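Local coordinates for beta-glucuronidase (Dictyoglomus thermophilum, PDB 6XXW), which is a family 2 glycoside hydrolase that probably hydrolyses beta-D-glucuronides, at residues R468-S471 with W472-S476; Y484-E487 with R488-E492. One frame throughout, in Å; residues are numbered along the deposited sequence.

Interaction 1 (R468-S471 with W472-S476); sequences RYYS and WYTDS
The carbonyl oxygen of Y469 receives two backbone N-H groups from the residues that follow the bend. W472 N lies 2.9 Å from Y469 O and reaches it from above the carbonyl plane, whereas Y473 N, at 3.2 Å from Y469 O, approaches within that plane. The first of these bonds closes a type II beta-turn over Y470 and S471, with S471 in the third position at a positive phi of 78°. S471 is wrapped by the returning chain: its CA stands 3.5 Å from D475 O in a CA-H...O contact, and S471 O in turn meets the CA of S476. The hydroxyl folds back on its own turn, S471 OG donating in plane to a lone pair of Y470 O at 2.7 Å. The Y473 ring also presents its edge to one face of the Y469 ring, a T-shaped pair with planes at 69° and centroids 5.3 Å apart. The loop follows strand 463-467 of the TIM barrel, on the side where such barrels carry their active sites, and Y469 OH bonds E505 at the end of the next strand, while Y473 OH is held by R563 and K569. At W472, chi1 of -174° swings the indole away from the turn and sets CD1 over the centre of the Y473 ring. Farther out the indole meets F522 edge-to-face, and its own carbonyl is fixed by S476 OG, 2.8 Å from W472 O. T474 N is buried by the fold of the loop with no partner, but T474 OG1 is bound: a water 2.7 Å from T474 OG1 accepts from S471 N at 3.1 Å and donates to D475 OD2.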
loop_
_atom_site.group_PDB
_atom_site.type_symbol
_atom_site.label_atom_id
_atom_site.label_comp_id
_atom_site.label_asym_id
_atom_site.label_seq_id
_atom_site.Cartn_x
_atom_site.Cartn_y
_atom_site.Cartn_z
ATOM N N ARG A 468 -18.199 -7.923 20.956
ATOM C CA ARG A 468 -17.875 -6.666 21.626
ATOM C C ARG A 468 -16.755 -5.942 20.883
ATOM O O ARG A 468 -15.771 -6.563 20.462
ATOM C CB ARG A 468 -17.475 -6.902 23.095
ATOM C CG ARG A 468 -18.671 -7.250 24.019
ATOM C CD ARG A 468 -19.683 -6.103 24.022
ATOM N NE ARG A 468 -20.871 -6.351 24.855
ATOM C CZ ARG A 468 -22.099 -6.511 24.372
ATOM N NH1 ARG A 468 -22.306 -6.488 23.062
ATOM N NH2 ARG A 468 -23.128 -6.692 25.199
ATOM N N TYR A 469 -16.910 -4.624 20.749
ATOM C CA TYR A 469 -16.057 -3.770 19.921
ATOM C C TYR A 469 -15.652 -2.511 20.681
ATOM O O TYR A 469 -15.547 -1.426 20.106
ATOM C CB TYR A 469 -16.770 -3.420 18.615
ATOM C CG TYR A 469 -16.820 -4.601 17.649
ATOM C CD1 TYR A 469 -15.712 -4.924 16.863
ATOM C CD2 TYR A 469 -17.952 -5.401 17.553
ATOM C CE1 TYR A 469 -15.734 -6.009 15.980
ATOM C CE2 TYR A 469 -17.995 -6.489 16.683
ATOM C CZ TYR A 469 -16.873 -6.794 15.909
ATOM O OH TYR A 469 -16.905 -7.863 15.041
ATOM N N TYR A 470 -15.433 -2.640 21.989
ATOM C CA TYR A 470 -15.015 -1.501 22.788
ATOM C C TYR A 470 -13.724 -0.922 22.219
ATOM O O TYR A 470 -12.800 -1.660 21.876
ATOM C CB TYR A 470 -14.813 -1.923 24.239
ATOM C CG TYR A 470 -16.064 -2.488 24.923
ATOM C CD1 TYR A 470 -17.209 -1.724 25.066
ATOM C CD2 TYR A 470 -16.073 -3.787 25.429
ATOM C CE1 TYR A 470 -18.336 -2.228 25.698
ATOM C CE2 TYR A 470 -17.186 -4.295 26.061
ATOM C CZ TYR A 470 -18.312 -3.511 26.197
ATOM O OH TYR A 470 -19.426 -4.013 26.820
ATOM N N SER A 471 -13.664 0.408 22.142
ATOM C CA SER A 471 -12.573 1.224 21.589
ATOM C C SER A 471 -12.588 1.260 20.060
ATOM O O SER A 471 -11.781 2.014 19.472
ATOM C CB SER A 471 -11.180 0.786 22.073
ATOM O OG SER A 471 -10.621 -0.197 21.217
ATOM N N TRP A 472 -13.478 0.519 19.389
ATOM C CA TRP A 472 -13.649 0.626 17.941
ATOM C C TRP A 472 -14.952 1.344 17.601
ATOM O O TRP A 472 -14.922 2.479 17.112
ATOM C CB TRP A 472 -13.581 -0.745 17.241
ATOM C CG TRP A 472 -13.606 -0.529 15.748
ATOM C CD1 TRP A 472 -14.693 -0.615 14.917
ATOM C CD2 TRP A 472 -12.513 -0.088 14.936
ATOM N NE1 TRP A 472 -14.336 -0.281 13.630
ATOM C CE2 TRP A 472 -13.005 0.057 13.616
ATOM C CE3 TRP A 472 -11.161 0.193 15.192
ATOM C CZ2 TRP A 472 -12.192 0.463 12.552
ATOM C CZ3 TRP A 472 -10.340 0.595 14.126
ATOM C CH2 TRP A 472 -10.863 0.713 12.815
ATOM N N TYR A 473 -16.110 0.714 17.818
ATOM C CA TYR A 473 -17.367 1.385 17.484
ATOM C C TYR A 473 -17.799 2.366 18.565
ATOM O O TYR A 473 -18.547 3.309 18.275
ATOM C CB TYR A 473 -18.489 0.363 17.251
ATOM C CG TYR A 473 -18.369 -0.373 15.934
ATOM C CD1 TYR A 473 -18.336 0.319 14.725
ATOM C CD2 TYR A 473 -18.283 -1.761 15.899
ATOM C CE1 TYR A 473 -18.208 -0.359 13.509
ATOM C CE2 TYR A 473 -18.165 -2.441 14.699
ATOM C CZ TYR A 473 -18.128 -1.738 13.511
ATOM O OH TYR A 473 -18.016 -2.420 12.320
ATOM N N THR A 474 -17.362 2.149 19.805
ATOM C CA THR A 474 -17.571 3.082 20.906
ATOM C C THR A 474 -16.215 3.533 21.432
ATOM O O THR A 474 -15.233 2.789 21.352
ATOM C CB THR A 474 -18.402 2.434 22.032
ATOM O OG1 THR A 474 -17.812 1.184 22.415
ATOM C CG2 THR A 474 -19.829 2.183 21.561
ATOM N N ASP A 475 -16.153 4.764 21.948
ATOM C CA ASP A 475 -14.894 5.349 22.428
ATOM C C ASP A 475 -13.768 5.120 21.422
ATOM O O ASP A 475 -12.668 4.679 21.762
ATOM C CB ASP A 475 -14.524 4.799 23.801
ATOM C CG ASP A 475 -15.648 4.974 24.810
ATOM O OD1 ASP A 475 -15.931 6.125 25.194
ATOM O OD2 ASP A 475 -16.261 3.967 25.202
ATOM N N SER A 476 -14.070 5.418 20.165
ATOM C CA SER A 476 -13.190 5.081 19.049
ATOM C C SER A 476 -11.795 5.647 19.254
ATOM O O SER A 476 -11.627 6.857 19.426
ATOM C CB SER A 476 -13.787 5.623 17.754
ATOM O OG SER A 476 -15.144 5.248 17.653
HETATM O O HOH W 1 -15.776 1.567 24.164
#

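Interaction 2 (Y484-E487 with R488-E492); sequences YQLE and RDLRE
Y484 and R488 lie side by side one turn apart on helix 482-497, the helix of a beta-alpha-beta unit between strands 463-467 and 501-505 of the TIM barrel. The guanidinium plane of R488 is 12° from that of the Y484 ring, so the two flat groups are nearly parallel, with Y484 OH above the centre of the guanidinium. The chain carries R488 CD over the face of the Y484 ring, 3.8 Å from its centroid, in a CH-pi contact; the bend beyond it at chi3 (72°) then lays NE and the guanidinium along the ring. R488 NH2 continues to E161 O of the second subunit. The helix bond beneath, R488 N to Y484 O at 3.4 Å, is weak, whereas the bonds that follow are of ordinary length, L490 N to L486 O being 3.0 Å. On the face turned to helix 524-538, L486 and L490 lean across each other at an angle and meet at their CD1 methyls, 3.8 Å between L486 CD1 and L490 CD1. E487 and R491 also point the same way, but here the planes differ by 36° and the meeting is edge-on. E487 OE2 forms a salt bridge with R540, while OE1 makes a second one, side-on, with R491: E487 OE1 takes R491 NE at 2.9 Å on its anti lone pair and, from the same guanidinium edge, R491 NH2 at 3.0 Å.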
loop_
_atom_site.group_PDB
_atom_site.type_symbol
_atom_site.label_atom_id
_atom_site.label_comp_id
_atom_site.label_asym_id
_atom_site.label_seq_id
_atom_site.Cartn_x
_atom_site.Cartn_y
_atom_site.Cartn_z
ATOM N N TYR A 484 -11.541 -2.110 31.607
ATOM C CA TYR A 484 -12.664 -1.665 32.430
ATOM C C TYR A 484 -13.992 -2.158 31.868
ATOM O O TYR A 484 -14.785 -2.792 32.571
ATOM C CB TYR A 484 -12.646 -0.134 32.503
ATOM C CG TYR A 484 -13.632 0.523 33.454
ATOM C CD1 TYR A 484 -13.268 0.822 34.767
ATOM C CD2 TYR A 484 -14.906 0.890 33.030
ATOM C CE1 TYR A 484 -14.161 1.445 35.642
ATOM C CE2 TYR A 484 -15.810 1.511 33.900
ATOM C CZ TYR A 484 -15.428 1.788 35.203
ATOM O OH TYR A 484 -16.308 2.408 36.074
ATOM N N GLN A 485 -14.243 -1.889 30.588
ATOM C CA GLN A 485 -15.564 -2.158 30.032
ATOM C C GLN A 485 -15.789 -3.647 29.784
ATOM O O GLN A 485 -16.873 -4.174 30.066
ATOM C CB GLN A 485 -15.748 -1.364 28.741
ATOM C CG GLN A 485 -15.601 0.139 28.923
ATOM C CD GLN A 485 -15.769 0.902 27.627
ATOM O OE1 GLN A 485 -15.519 0.370 26.549
ATOM N NE2 GLN A 485 -16.197 2.161 27.724
ATOM N N LEU A 486 -14.779 -4.343 29.268
ATOM C CA LEU A 486 -14.999 -5.724 28.862
ATOM C C LEU A 486 -15.156 -6.633 30.068
ATOM O O LEU A 486 -16.021 -7.517 30.071
ATOM C CB LEU A 486 -13.857 -6.207 27.967
ATOM C CG LEU A 486 -14.051 -7.637 27.446
ATOM C CD1 LEU A 486 -15.307 -7.742 26.591
ATOM C CD2 LEU A 486 -12.803 -8.104 26.673
ATOM N N GLU A 487 -14.342 -6.428 31.110
ATOM C CA GLU A 487 -14.464 -7.287 32.285
ATOM C C GLU A 487 -15.808 -7.090 32.975
ATOM O O GLU A 487 -16.465 -8.068 33.347
ATOM C CB GLU A 487 -13.326 -7.034 33.274
ATOM C CG GLU A 487 -13.564 -7.740 34.608
ATOM C CD GLU A 487 -12.290 -8.020 35.383
ATOM O OE1 GLU A 487 -12.375 -8.714 36.417
ATOM O OE2 GLU A 487 -11.208 -7.546 34.972
ATOM N N ARG A 488 -16.232 -5.838 33.154
ATOM C CA ARG A 488 -17.539 -5.576 33.749
ATOM C C ARG A 488 -18.660 -6.213 32.935
ATOM O O ARG A 488 -19.599 -6.789 33.498
ATOM C CB ARG A 488 -17.775 -4.069 33.868
ATOM C CG ARG A 488 -16.983 -3.399 34.983
ATOM C CD ARG A 488 -16.795 -1.901 34.722
ATOM N NE ARG A 488 -18.028 -1.150 34.910
ATOM C CZ ARG A 488 -18.451 -0.704 36.088
ATOM N NH1 ARG A 488 -17.734 -0.940 37.181
ATOM N NH2 ARG A 488 -19.588 -0.028 36.177
ATOM N N ASP A 489 -18.594 -6.092 31.610
ATOM C CA ASP A 489 -19.653 -6.629 30.763
ATOM C C ASP A 489 -19.729 -8.144 30.875
ATOM O O ASP A 489 -20.798 -8.703 31.151
ATOM C CB ASP A 489 -19.425 -6.210 29.311
ATOM C CG ASP A 489 -20.613 -6.531 28.422
ATOM O OD1 ASP A 489 -21.757 -6.362 28.879
ATOM O OD2 ASP A 489 -20.407 -6.931 27.268
ATOM N N LEU A 490 -18.592 -8.826 30.691
ATOM C CA LEU A 490 -18.608 -10.283 30.681
ATOM C C LEU A 490 -18.996 -10.859 32.036
ATOM O O LEU A 490 -19.648 -11.908 32.088
ATOM C CB LEU A 490 -17.254 -10.831 30.233
ATOM C CG LEU A 490 -16.917 -10.517 28.773
ATOM C CD1 LEU A 490 -15.542 -11.033 28.408
ATOM C CD2 LEU A 490 -17.984 -11.097 27.843
ATOM N N ARG A 491 -18.606 -10.204 33.139
ATOM C CA ARG A 491 -19.063 -10.657 34.452
ATOM C C ARG A 491 -20.572 -10.516 34.591
ATOM O O ARG A 491 -21.216 -11.329 35.267
ATOM C CB ARG A 491 -18.362 -9.882 35.566
ATOM C CG ARG A 491 -16.865 -10.205 35.686
ATOM C CD ARG A 491 -16.282 -9.645 36.988
ATOM N NE ARG A 491 -14.866 -9.983 37.125
ATOM C CZ ARG A 491 -14.417 -11.155 37.571
ATOM N NH1 ARG A 491 -15.269 -12.100 37.939
ATOM N NH2 ARG A 491 -13.116 -11.377 37.660
ATOM N N GLU A 492 -21.160 -9.499 33.962
ATOM C CA GLU A 492 -22.611 -9.374 34.028
ATOM C C GLU A 492 -23.303 -10.449 33.194
ATOM O O GLU A 492 -24.364 -10.947 33.585
ATOM C CB GLU A 492 -23.062 -7.981 33.587
ATOM C CG GLU A 492 -24.513 -7.695 33.993
ATOM C CD GLU A 492 -25.100 -6.484 33.299
ATOM O OE1 GLU A 492 -24.461 -5.981 32.355
ATOM O OE2 GLU A 492 -26.200 -6.033 33.698
#

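Overall arrangement
Interaction 1 forms the loop that leaves strand 463-467, and interaction 2 lies on the helix that this loop leads into; their centres are 14 Å apart. They are joined by side chains rather than only by the chain. R468 NE forms a salt bridge to D489 OD2 at 2.5 Å. Q485 NE2 lies 3.1 Å from D475 OD2, a probable hydrogen bond. Between these polar links the Y470 ring rests on the helix, Y470 CE2 lying 3.8 Å from L486 CA. Both contacts meet the second subunit around M162 and H163. A Tris molecule, probably from the crystallisation liquor though it may mark a pocket, lies by interaction 1, hydrogen-bonded to Y469 N and about 3 Å from the Y473 side chain (nearest atoms).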